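Local atomic coordinates of RNA-dependent RNA polymerase (Toscana virus, PDB entry 6QW0), a protein that probably cleaves capped host RNAs through its manganese-binding N-terminal endonuclease domain, supplying primers for viral transcription by the L protein. Residues L54-F66 with E185-R197. Sequence-based numbering, arbitrary orientation.
With SO4 (sulfate ion), chain E.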
loop_
_atom_site.group_PDB
_atom_site.type_symbol
_atom_site.label_atom_id
_atom_site.label_comp_id
_atom_site.label_asym_id
_atom_site.label_seq_id
_atom_site.Cartn_x
_atom_site.Cartn_y
_atom_site.Cartn_z
ATOM N N LEU A 54 19.502 -12.376 -8.020
ATOM C CA LEU A 54 18.170 -12.900 -8.273
ATOM C C LEU A 54 18.047 -13.400 -9.708
ATOM O O LEU A 54 18.603 -12.809 -10.638
ATOM C CB LEU A 54 17.129 -11.824 -7.976
ATOM C CG LEU A 54 17.360 -11.175 -6.606
ATOM C CD1 LEU A 54 16.200 -10.281 -6.224
ATOM C CD2 LEU A 54 17.601 -12.227 -5.507
ATOM N N ALA A 55 17.335 -14.512 -9.875
ATOM C CA ALA A 55 17.063 -15.030 -11.207
ATOM C C ALA A 55 16.017 -14.168 -11.897
ATOM O O ALA A 55 15.124 -13.605 -11.256
ATOM C CB ALA A 55 16.582 -16.479 -11.135
ATOM N N ASP A 56 16.136 -14.061 -13.217
ATOM C CA ASP A 56 15.182 -13.275 -13.987
ATOM C C ASP A 56 13.766 -13.784 -13.742
ATOM O O ASP A 56 13.484 -14.972 -13.917
ATOM C CB ASP A 56 15.527 -13.338 -15.475
ATOM N N GLY A 57 12.888 -12.889 -13.291
ATOM C CA GLY A 57 11.495 -13.219 -13.089
ATOM C C GLY A 57 11.139 -13.859 -11.761
ATOM O O GLY A 57 9.950 -14.111 -11.521
ATOM N N GLN A 58 12.114 -14.151 -10.902
ATOM C CA GLN A 58 11.801 -14.653 -9.570
ATOM C C GLN A 58 11.188 -13.536 -8.731
ATOM O O GLN A 58 11.249 -12.357 -9.085
ATOM C CB GLN A 58 13.060 -15.186 -8.885
ATOM C CG GLN A 58 13.973 -14.087 -8.343
ATOM C CD GLN A 58 14.975 -14.589 -7.313
ATOM O OE1 GLN A 58 15.823 -15.434 -7.610
ATOM N NE2 GLN A 58 14.866 -14.084 -6.092
ATOM N N SER A 59 10.598 -13.909 -7.596
ATOM C CA SER A 59 10.151 -12.894 -6.647
ATOM C C SER A 59 11.310 -11.980 -6.266
ATOM O O SER A 59 12.451 -12.424 -6.106
ATOM C CB SER A 59 9.561 -13.541 -5.393
ATOM O OG SER A 59 8.362 -14.236 -5.690
ATOM N N GLY A 60 11.021 -10.690 -6.150
ATOM C CA GLY A 60 12.016 -9.693 -5.834
ATOM C C GLY A 60 12.515 -8.898 -7.020
ATOM O O GLY A 60 13.345 -8.002 -6.835
ATOM N N SER A 61 12.015 -9.180 -8.226
ATOM C CA SER A 61 12.497 -8.481 -9.409
ATOM C C SER A 61 12.161 -6.998 -9.387
ATOM O O SER A 61 12.767 -6.233 -10.142
ATOM C CB SER A 61 11.912 -9.103 -10.674
ATOM O OG SER A 61 10.498 -9.032 -10.648
ATOM N N THR A 62 11.234 -6.562 -8.529
ATOM C CA THR A 62 10.961 -5.130 -8.446
ATOM C C THR A 62 11.939 -4.372 -7.561
ATOM O O THR A 62 11.836 -3.149 -7.470
ATOM C CB THR A 62 9.545 -4.860 -7.917
ATOM O OG1 THR A 62 9.438 -5.322 -6.560
ATOM C CG2 THR A 62 8.492 -5.528 -8.786
ATOM N N ILE A 63 12.875 -5.049 -6.898
ATOM C CA ILE A 63 13.760 -4.381 -5.948
ATOM C C ILE A 63 14.879 -3.682 -6.708
ATOM O O ILE A 63 15.526 -4.282 -7.573
ATOM C CB ILE A 63 14.328 -5.395 -4.939
ATOM C CG1 ILE A 63 13.186 -6.006 -4.113
ATOM C CG2 ILE A 63 15.359 -4.731 -4.039
ATOM C CD1 ILE A 63 13.594 -7.303 -3.422
ATOM N N GLN A 64 15.131 -2.443 -6.362
ATOM C CA GLN A 64 16.198 -1.629 -6.923
ATOM C C GLN A 64 17.480 -1.796 -6.108
ATOM O O GLN A 64 17.427 -2.043 -4.897
ATOM C CB GLN A 64 15.783 -0.162 -6.945
ATOM C CG GLN A 64 14.525 0.095 -7.771
ATOM C CD GLN A 64 14.579 -0.567 -9.134
ATOM O OE1 GLN A 64 15.399 -0.204 -9.980
ATOM N NE2 GLN A 64 13.712 -1.552 -9.354
ATOM N N PRO A 65 18.646 -1.648 -6.744
ATOM C CA PRO A 65 19.908 -1.991 -6.059
ATOM C C PRO A 65 20.368 -1.009 -4.999
ATOM O O PRO A 65 21.180 -1.405 -4.155
ATOM C CB PRO A 65 20.920 -2.062 -7.204
ATOM C CG PRO A 65 20.301 -1.274 -8.319
ATOM C CD PRO A 65 18.833 -1.546 -8.200
ATOM N N PHE A 66 19.928 0.251 -5.006
ATOM C CA PHE A 66 20.509 1.243 -4.109
ATOM C C PHE A 66 19.431 2.062 -3.417
ATOM O O PHE A 66 18.504 2.554 -4.067
ATOM C CB PHE A 66 21.453 2.172 -4.871
ATOM C CG PHE A 66 22.620 1.463 -5.450
ATOM C CD1 PHE A 66 23.682 1.090 -4.649
ATOM C CD2 PHE A 66 22.637 1.123 -6.788
ATOM C CE1 PHE A 66 24.757 0.413 -5.182
ATOM C CE2 PHE A 66 23.703 0.441 -7.327
ATOM C CZ PHE A 66 24.765 0.082 -6.525
ATOM N N GLU A 185 1.820 -11.535 -7.359
ATOM C CA GLU A 185 1.693 -10.232 -6.718
ATOM C C GLU A 185 1.747 -10.356 -5.201
ATOM O O GLU A 185 2.354 -9.515 -4.528
ATOM C CB GLU A 185 0.390 -9.552 -7.167
ATOM C CG GLU A 185 0.442 -9.049 -8.607
ATOM C CD GLU A 185 -0.926 -8.805 -9.232
ATOM O OE1 GLU A 185 -1.948 -9.215 -8.653
ATOM O OE2 GLU A 185 -0.968 -8.188 -10.316
ATOM N N VAL A 186 1.095 -11.384 -4.646
ATOM C CA VAL A 186 1.187 -11.659 -3.212
ATOM C C VAL A 186 2.635 -11.919 -2.821
ATOM O O VAL A 186 3.142 -11.367 -1.838
ATOM C CB VAL A 186 0.297 -12.859 -2.844
ATOM C CG1 VAL A 186 0.564 -13.335 -1.407
ATOM C CG2 VAL A 186 -1.186 -12.518 -3.053
ATOM N N ASN A 187 3.312 -12.763 -3.599
ATOM C CA ASN A 187 4.699 -13.114 -3.305
ATOM C C ASN A 187 5.625 -11.902 -3.345
ATOM O O ASN A 187 6.582 -11.826 -2.567
ATOM C CB ASN A 187 5.179 -14.186 -4.284
ATOM C CG ASN A 187 4.632 -15.558 -3.955
ATOM O OD1 ASN A 187 4.045 -15.775 -2.892
ATOM N ND2 ASN A 187 4.832 -16.502 -4.869
ATOM N N GLU A 188 5.389 -10.952 -4.259
ATOM C CA GLU A 188 6.276 -9.789 -4.319
ATOM C C GLU A 188 6.136 -8.926 -3.070
ATOM O O GLU A 188 7.133 -8.484 -2.494
ATOM C CB GLU A 188 5.999 -8.970 -5.583
ATOM C CG GLU A 188 7.095 -7.947 -5.911
ATOM C CD GLU A 188 8.377 -8.601 -6.426
ATOM O OE1 GLU A 188 8.351 -9.809 -6.738
ATOM O OE2 GLU A 188 9.403 -7.902 -6.492
ATOM N N ILE A 189 4.899 -8.705 -2.615
ATOM C CA ILE A 189 4.683 -7.960 -1.381
ATOM C C ILE A 189 5.337 -8.670 -0.198
ATOM O O ILE A 189 6.073 -8.058 0.586
ATOM C CB ILE A 189 3.174 -7.743 -1.158
ATOM C CG1 ILE A 189 2.629 -6.786 -2.233
ATOM C CG2 ILE A 189 2.903 -7.208 0.243
ATOM C CD1 ILE A 189 1.138 -6.980 -2.532
ATOM N N VAL A 190 5.068 -9.969 -0.045
ATOM C CA VAL A 190 5.629 -10.713 1.081
ATOM C C VAL A 190 7.153 -10.775 0.986
ATOM O O VAL A 190 7.853 -10.560 1.981
ATOM C CB VAL A 190 5.006 -12.119 1.156
ATOM C CG1 VAL A 190 5.675 -12.940 2.266
ATOM C CG2 VAL A 190 3.506 -12.032 1.410
ATOM N N PHE A 191 7.684 -11.040 -0.204
ATOM C CA PHE A 191 9.140 -11.090 -0.374
ATOM C C PHE A 191 9.800 -9.773 0.041
ATOM O O PHE A 191 10.817 -9.761 0.745
ATOM C CB PHE A 191 9.466 -11.434 -1.826
ATOM C CG PHE A 191 10.921 -11.720 -2.075
ATOM C CD1 PHE A 191 11.795 -10.689 -2.392
ATOM C CD2 PHE A 191 11.413 -13.014 -2.007
ATOM C CE1 PHE A 191 13.135 -10.935 -2.635
ATOM C CE2 PHE A 191 12.759 -13.270 -2.249
ATOM C CZ PHE A 191 13.617 -12.237 -2.564
ATOM N N ARG A 192 9.241 -8.643 -0.402
ATOM C CA ARG A 192 9.801 -7.346 -0.036
ATOM C C ARG A 192 9.661 -7.074 1.460
ATOM O O ARG A 192 10.550 -6.456 2.064
ATOM C CB ARG A 192 9.116 -6.232 -0.848
ATOM C CG ARG A 192 9.422 -6.284 -2.349
ATOM C CD ARG A 192 8.748 -5.107 -3.119
ATOM N NE ARG A 192 9.228 -3.805 -2.666
ATOM C CZ ARG A 192 10.031 -3.005 -3.364
ATOM N NH1 ARG A 192 10.450 -3.358 -4.577
ATOM N NH2 ARG A 192 10.424 -1.852 -2.844
ATOM N N PHE A 193 8.545 -7.508 2.068
ATOM C CA PHE A 193 8.348 -7.326 3.506
ATOM C C PHE A 193 9.390 -8.107 4.295
ATOM O O PHE A 193 9.978 -7.581 5.246
ATOM C CB PHE A 193 6.926 -7.754 3.907
ATOM C CG PHE A 193 6.608 -7.588 5.372
ATOM C CD1 PHE A 193 6.776 -6.363 6.011
ATOM C CD2 PHE A 193 6.089 -8.652 6.104
ATOM C CE1 PHE A 193 6.459 -6.209 7.353
ATOM C CE2 PHE A 193 5.762 -8.499 7.449
ATOM C CZ PHE A 193 5.943 -7.285 8.072
ATOM N N ARG A 194 9.642 -9.354 3.896
ATOM C CA ARG A 194 10.618 -10.171 4.612
ATOM C C ARG A 194 12.001 -9.543 4.544
ATOM O O ARG A 194 12.725 -9.495 5.549
ATOM C CB ARG A 194 10.643 -11.580 4.032
ATOM C CG ARG A 194 9.363 -12.367 4.284
ATOM C CD ARG A 194 9.457 -13.724 3.631
ATOM N NE ARG A 194 8.330 -14.580 3.975
ATOM C CZ ARG A 194 8.231 -15.854 3.611
ATOM N NH1 ARG A 194 9.198 -16.419 2.890
ATOM N NH2 ARG A 194 7.168 -16.561 3.964
ATOM N N LEU A 195 12.377 -9.039 3.372
ATOM C CA LEU A 195 13.677 -8.397 3.231
ATOM C C LEU A 195 13.735 -7.108 4.038
ATOM O O LEU A 195 14.759 -6.796 4.660
ATOM C CB LEU A 195 13.964 -8.132 1.754
ATOM C CG LEU A 195 15.290 -7.427 1.487
ATOM C CD1 LEU A 195 16.455 -8.288 1.998
ATOM C CD2 LEU A 195 15.436 -7.138 0.004
ATOM N N ALA A 196 12.633 -6.349 4.047
ATOM C CA ALA A 196 12.584 -5.117 4.824
ATOM C C ALA A 196 12.757 -5.391 6.309
ATOM O O ALA A 196 13.427 -4.624 7.011
ATOM C CB ALA A 196 11.274 -4.380 4.555
ATOM N N ARG A 197 12.169 -6.488 6.805
ATOM C CA ARG A 197 12.351 -6.857 8.206
ATOM C C ARG A 197 13.807 -7.195 8.501
ATOM O O ARG A 197 14.332 -6.820 9.557
ATOM C CB ARG A 197 11.460 -8.042 8.563
ATOM C CG ARG A 197 9.987 -7.686 8.688
ATOM C CD ARG A 197 9.119 -8.923 8.714
ATOM N NE ARG A 197 9.462 -9.836 9.804
ATOM C CZ ARG A 197 8.570 -10.567 10.471
ATOM N NH1 ARG A 197 7.280 -10.482 10.172
ATOM N NH2 ARG A 197 8.965 -11.384 11.439
HETATM S S SO4 E . 6.185 -19.508 1.787
HETATM O O1 SO4 E . 6.708 -20.418 0.779
HETATM O O2 SO4 E . 7.200 -19.255 2.805
HETATM O O3 SO4 E . 4.997 -20.102 2.403
HETATM O O4 SO4 E . 5.830 -18.259 1.130
HETATM O O HOH W 1 6.738 -12.154 -7.052
HETATM O O HOH W 2 13.006 -1.130 -4.484
#
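Ser59 and Glu188 bring the two backbones nearest, their CA atoms 5.5 Å apart, where the loop 54-66, leading into strand 66-68 of a three-stranded antiparallel sheet, packs against helix 183-203. The loop turns there through overlapping tight turns, type II from Gln58 to Ser61 and type I from Gly60 to Ile63, and the N-H groups of Gly60 and Thr62 both point to the carboxylate of Glu188. With CG anti to its backbone N (chi1 -166°) and a bend at chi2, Glu188 reaches into the turn. Gly60 N gives OE1 a nearly straight bond of 2.9 Å on the syn side, though 29° out of the carboxylate plane. OE2 takes Thr62 N from above that plane, at 3.0 Å, and Thr62 OG1 on the anti side, at 2.6 Å. Arg192 NH1 donates to that same OG1 (3.0 Å), close to the guanidinium plane, while its NH2 bonds Phe81 O. A water joins Ser59 OG to Glu188 OE1. Beside this polar cluster, Ser59 O lies 3.7 Å from Phe191 CZ, over one ring face, and Ile63 CD1 packs against the ring edge at Phe191 CE1 and also touches Leu195 CD2. Thr62 OG1 thus bridges carboxylate and guanidinium; two backbone N-H groups and this hydroxyl converge on buried Glu188, probably favouring its ionised form.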